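Local coordinates for protein phosphoglycerate kinase (Coxiella burnetii, PDB 4NG4) that catalyses the reversible transfer of a phosphoryl group between ATP and 3-phosphoglycerate, a step of glycolysis, at residues S266-E278 with K284-N296. Residues are numbered along the deposited sequence; the frame is centred on the assembly and turned at random.
Sequences SLPLPVDVIVADE and KATVKNIDAVTSN
Val275 shows how one branched side chain can be a bump against two partners: Lys288 on the facing strand of a hairpin, and Val293 in the loop past the turn that follows. Its CG2 lies against the flank of the extended Lys288 chain, 3.9 Å from CD and almost as near to CG and CE, the two side chains meeting at about a right angle. Its CG1, set beside the backbone N, turns instead to CG2 of Val293, 4.2 Å away. That same methyl of Val293 also meets CG2 of Val273, so it sits against both valines, and Ile299 of the neighbouring strand packs on Val273. Lys288 is held over this patch by its amino group, which gives a hydrogen bond to Ala292 O and forms a salt bridge with Glu297. The motif is an antiparallel beta hairpin of strands 272-276 and 286-289, in which 286-289 is an outer strand of a small three-stranded sheet in phosphoglycerate kinase. Val273 with Lys288 and Val275 with Thr286 are its hydrogen-bonded pairs, each joined by two N-H to O bonds. On the opposite face chi1 of Ile274 (-174°) points CG1 toward the partner strand, and chi2 (145°) then sets CD1 in a shallow seat between CB of Ala285, at 3.4 Å, and CG2 of Val287, at 3.8 Å. Beyond the strand, Ile290 N reaches Val271 O at 3.2 Å in a nearly straight bond, while CD1 of Ile290 lies beyond the end of the Pro270 carbonyl, 3.8 Å from O. Pro270 and Ile290 both also pack on Leu233 of helix 227-235.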
# COMPACT_ATOMS: atom_id res chain seq x y z
N SER A 266 -8.57 16.98 16.15
CA SER A 266 -7.98 16.50 17.39
C SER A 266 -6.72 15.70 17.09
O SER A 266 -6.67 14.89 16.19
CB SER A 266 -8.97 15.67 18.18
OG SER A 266 -8.29 14.99 19.22
N LEU A 267 -5.69 15.96 17.88
CA LEU A 267 -4.38 15.43 17.61
C LEU A 267 -3.73 15.09 18.95
O LEU A 267 -2.74 15.71 19.35
CB LEU A 267 -3.60 16.47 16.81
CG LEU A 267 -2.42 16.02 15.98
CD1 LEU A 267 -1.87 17.20 15.21
CD2 LEU A 267 -1.35 15.41 16.84
N PRO A 268 -4.27 14.09 19.66
CA PRO A 268 -3.78 13.74 20.98
C PRO A 268 -2.44 13.08 20.89
O PRO A 268 -2.30 12.11 20.18
CB PRO A 268 -4.81 12.71 21.48
CG PRO A 268 -5.24 12.02 20.24
CD PRO A 268 -5.23 13.08 19.15
N LEU A 269 -1.47 13.61 21.60
CA LEU A 269 -0.14 13.02 21.65
C LEU A 269 -0.07 12.07 22.84
O LEU A 269 -0.92 12.12 23.70
CB LEU A 269 0.91 14.11 21.78
CG LEU A 269 1.39 14.81 20.50
CD1 LEU A 269 0.29 14.95 19.47
CD2 LEU A 269 1.97 16.15 20.89
N PRO A 270 0.95 11.20 22.88
CA PRO A 270 1.14 10.32 24.05
C PRO A 270 1.27 11.11 25.33
O PRO A 270 2.12 12.01 25.39
CB PRO A 270 2.47 9.61 23.74
CG PRO A 270 2.58 9.63 22.24
CD PRO A 270 1.91 10.91 21.80
N VAL A 271 0.43 10.81 26.33
CA VAL A 271 0.58 11.42 27.67
C VAL A 271 1.39 10.50 28.61
O VAL A 271 2.08 10.98 29.51
CB VAL A 271 -0.76 11.81 28.32
CG1 VAL A 271 -1.66 12.50 27.31
CG2 VAL A 271 -1.45 10.60 28.88
N ASP A 272 1.30 9.19 28.40
CA ASP A 272 2.17 8.23 29.09
C ASP A 272 2.83 7.25 28.10
O ASP A 272 2.26 6.95 27.06
CB ASP A 272 1.40 7.48 30.21
CG ASP A 272 0.15 6.73 29.71
OD1 ASP A 272 -0.18 6.76 28.51
OD2 ASP A 272 -0.51 6.10 30.56
N VAL A 273 4.04 6.79 28.45
CA VAL A 273 4.88 5.95 27.56
C VAL A 273 5.61 4.87 28.35
O VAL A 273 5.73 4.97 29.57
CB VAL A 273 5.96 6.80 26.84
CG1 VAL A 273 5.35 7.74 25.82
CG2 VAL A 273 6.79 7.58 27.85
N ILE A 274 6.11 3.84 27.68
CA ILE A 274 6.97 2.90 28.38
C ILE A 274 8.40 3.01 27.90
O ILE A 274 8.67 2.93 26.71
CB ILE A 274 6.49 1.45 28.30
CG1 ILE A 274 7.36 0.55 29.18
CG2 ILE A 274 6.56 0.94 26.90
CD1 ILE A 274 6.58 -0.59 29.86
N VAL A 275 9.30 3.18 28.85
CA VAL A 275 10.69 3.49 28.57
C VAL A 275 11.60 2.44 29.16
O VAL A 275 11.25 1.75 30.10
CB VAL A 275 11.09 4.89 29.14
CG1 VAL A 275 10.11 5.96 28.72
CG2 VAL A 275 11.19 4.88 30.65
N ALA A 276 12.77 2.32 28.56
CA ALA A 276 13.83 1.44 29.04
C ALA A 276 15.13 2.10 28.63
O ALA A 276 15.13 3.01 27.80
CB ALA A 276 13.71 0.07 28.42
N ASP A 277 16.24 1.65 29.20
CA ASP A 277 17.54 2.22 28.88
C ASP A 277 18.35 1.35 27.89
O ASP A 277 19.52 1.63 27.63
CB ASP A 277 18.33 2.53 30.16
CG ASP A 277 18.98 1.31 30.78
OD1 ASP A 277 18.52 0.17 30.51
OD2 ASP A 277 19.96 1.50 31.55
N GLU A 278 17.70 0.31 27.36
CA GLU A 278 18.27 -0.52 26.29
C GLU A 278 17.11 -1.28 25.65
O GLU A 278 16.20 -1.70 26.37
CB GLU A 278 19.36 -1.48 26.83
CG GLU A 278 18.86 -2.79 27.47
CD GLU A 278 19.94 -3.55 28.21
OE1 GLU A 278 20.98 -2.94 28.55
OE2 GLU A 278 19.74 -4.77 28.46
N LYS A 284 14.64 -3.41 32.20
CA LYS A 284 13.51 -2.82 32.93
C LYS A 284 12.61 -1.94 32.06
O LYS A 284 13.01 -0.85 31.65
CB LYS A 284 14.01 -1.95 34.08
CG LYS A 284 14.43 -2.70 35.31
CD LYS A 284 13.34 -2.72 36.38
CE LYS A 284 13.83 -3.37 37.69
NZ LYS A 284 14.61 -2.45 38.58
N ALA A 285 11.38 -2.39 31.79
CA ALA A 285 10.39 -1.54 31.13
C ALA A 285 9.68 -0.79 32.24
O ALA A 285 9.28 -1.41 33.24
CB ALA A 285 9.41 -2.36 30.30
N THR A 286 9.54 0.53 32.08
CA THR A 286 8.94 1.39 33.11
C THR A 286 7.89 2.32 32.53
O THR A 286 8.18 3.09 31.62
CB THR A 286 10.00 2.26 33.76
OG1 THR A 286 11.04 1.41 34.27
CG2 THR A 286 9.39 3.09 34.89
N VAL A 287 6.68 2.28 33.09
CA VAL A 287 5.59 3.14 32.63
C VAL A 287 5.70 4.50 33.33
O VAL A 287 5.85 4.58 34.54
CB VAL A 287 4.20 2.51 32.86
CG1 VAL A 287 3.11 3.46 32.37
CG2 VAL A 287 4.12 1.16 32.15
N LYS A 288 5.62 5.56 32.53
CA LYS A 288 6.01 6.89 32.94
C LYS A 288 5.08 7.93 32.36
O LYS A 288 4.48 7.73 31.30
CB LYS A 288 7.41 7.23 32.43
CG LYS A 288 8.56 6.65 33.24
CD LYS A 288 9.82 7.52 33.15
CE LYS A 288 10.91 6.98 34.06
NZ LYS A 288 11.97 7.98 34.35
N ASN A 289 4.98 9.05 33.06
CA ASN A 289 4.42 10.23 32.46
C ASN A 289 5.49 10.87 31.60
O ASN A 289 6.68 10.92 31.97
CB ASN A 289 3.94 11.21 33.52
CG ASN A 289 2.95 12.24 32.97
OD1 ASN A 289 3.26 12.98 32.02
ND2 ASN A 289 1.76 12.29 33.57
N ILE A 290 5.07 11.36 30.45
CA ILE A 290 5.94 12.12 29.58
C ILE A 290 6.83 13.12 30.35
O ILE A 290 7.98 13.34 29.98
CB ILE A 290 5.07 12.79 28.51
CG1 ILE A 290 5.91 13.59 27.51
CG2 ILE A 290 3.99 13.67 29.15
CD1 ILE A 290 5.03 14.24 26.45
N ASP A 291 6.30 13.71 31.43
CA ASP A 291 7.09 14.54 32.36
C ASP A 291 8.41 13.90 32.75
O ASP A 291 9.45 14.54 32.76
CB ASP A 291 6.34 14.77 33.69
CG ASP A 291 4.98 15.43 33.52
OD1 ASP A 291 4.82 16.29 32.63
OD2 ASP A 291 4.07 15.10 34.32
N ALA A 292 8.33 12.61 33.10
CA ALA A 292 9.34 11.95 33.92
C ALA A 292 10.46 11.25 33.14
O ALA A 292 11.30 10.62 33.77
CB ALA A 292 8.67 10.96 34.87
N VAL A 293 10.49 11.40 31.81
CA VAL A 293 11.53 10.77 30.99
C VAL A 293 12.90 11.43 31.23
O VAL A 293 13.09 12.60 30.92
CB VAL A 293 11.20 10.83 29.46
CG1 VAL A 293 12.30 10.17 28.64
CG2 VAL A 293 9.86 10.15 29.17
N THR A 294 13.84 10.65 31.77
CA THR A 294 15.18 11.13 32.10
C THR A 294 16.09 11.06 30.86
O THR A 294 15.64 10.68 29.78
CB THR A 294 15.77 10.35 33.30
OG1 THR A 294 16.02 8.98 32.94
CG2 THR A 294 14.80 10.41 34.48
N SER A 295 17.35 11.44 31.01
CA SER A 295 18.18 11.78 29.86
C SER A 295 18.78 10.61 29.10
O SER A 295 19.30 10.81 28.00
CB SER A 295 19.29 12.75 30.27
OG SER A 295 20.36 12.09 30.92
N ASN A 296 18.74 9.40 29.63
CA ASN A 296 19.19 8.24 28.84
C ASN A 296 18.22 7.08 28.90
O ASN A 296 18.62 5.94 29.08
CB ASN A 296 20.63 7.81 29.19
CG ASN A 296 20.79 7.43 30.63
OD1 ASN A 296 19.92 7.69 31.45
ND2 ASN A 296 21.92 6.81 30.94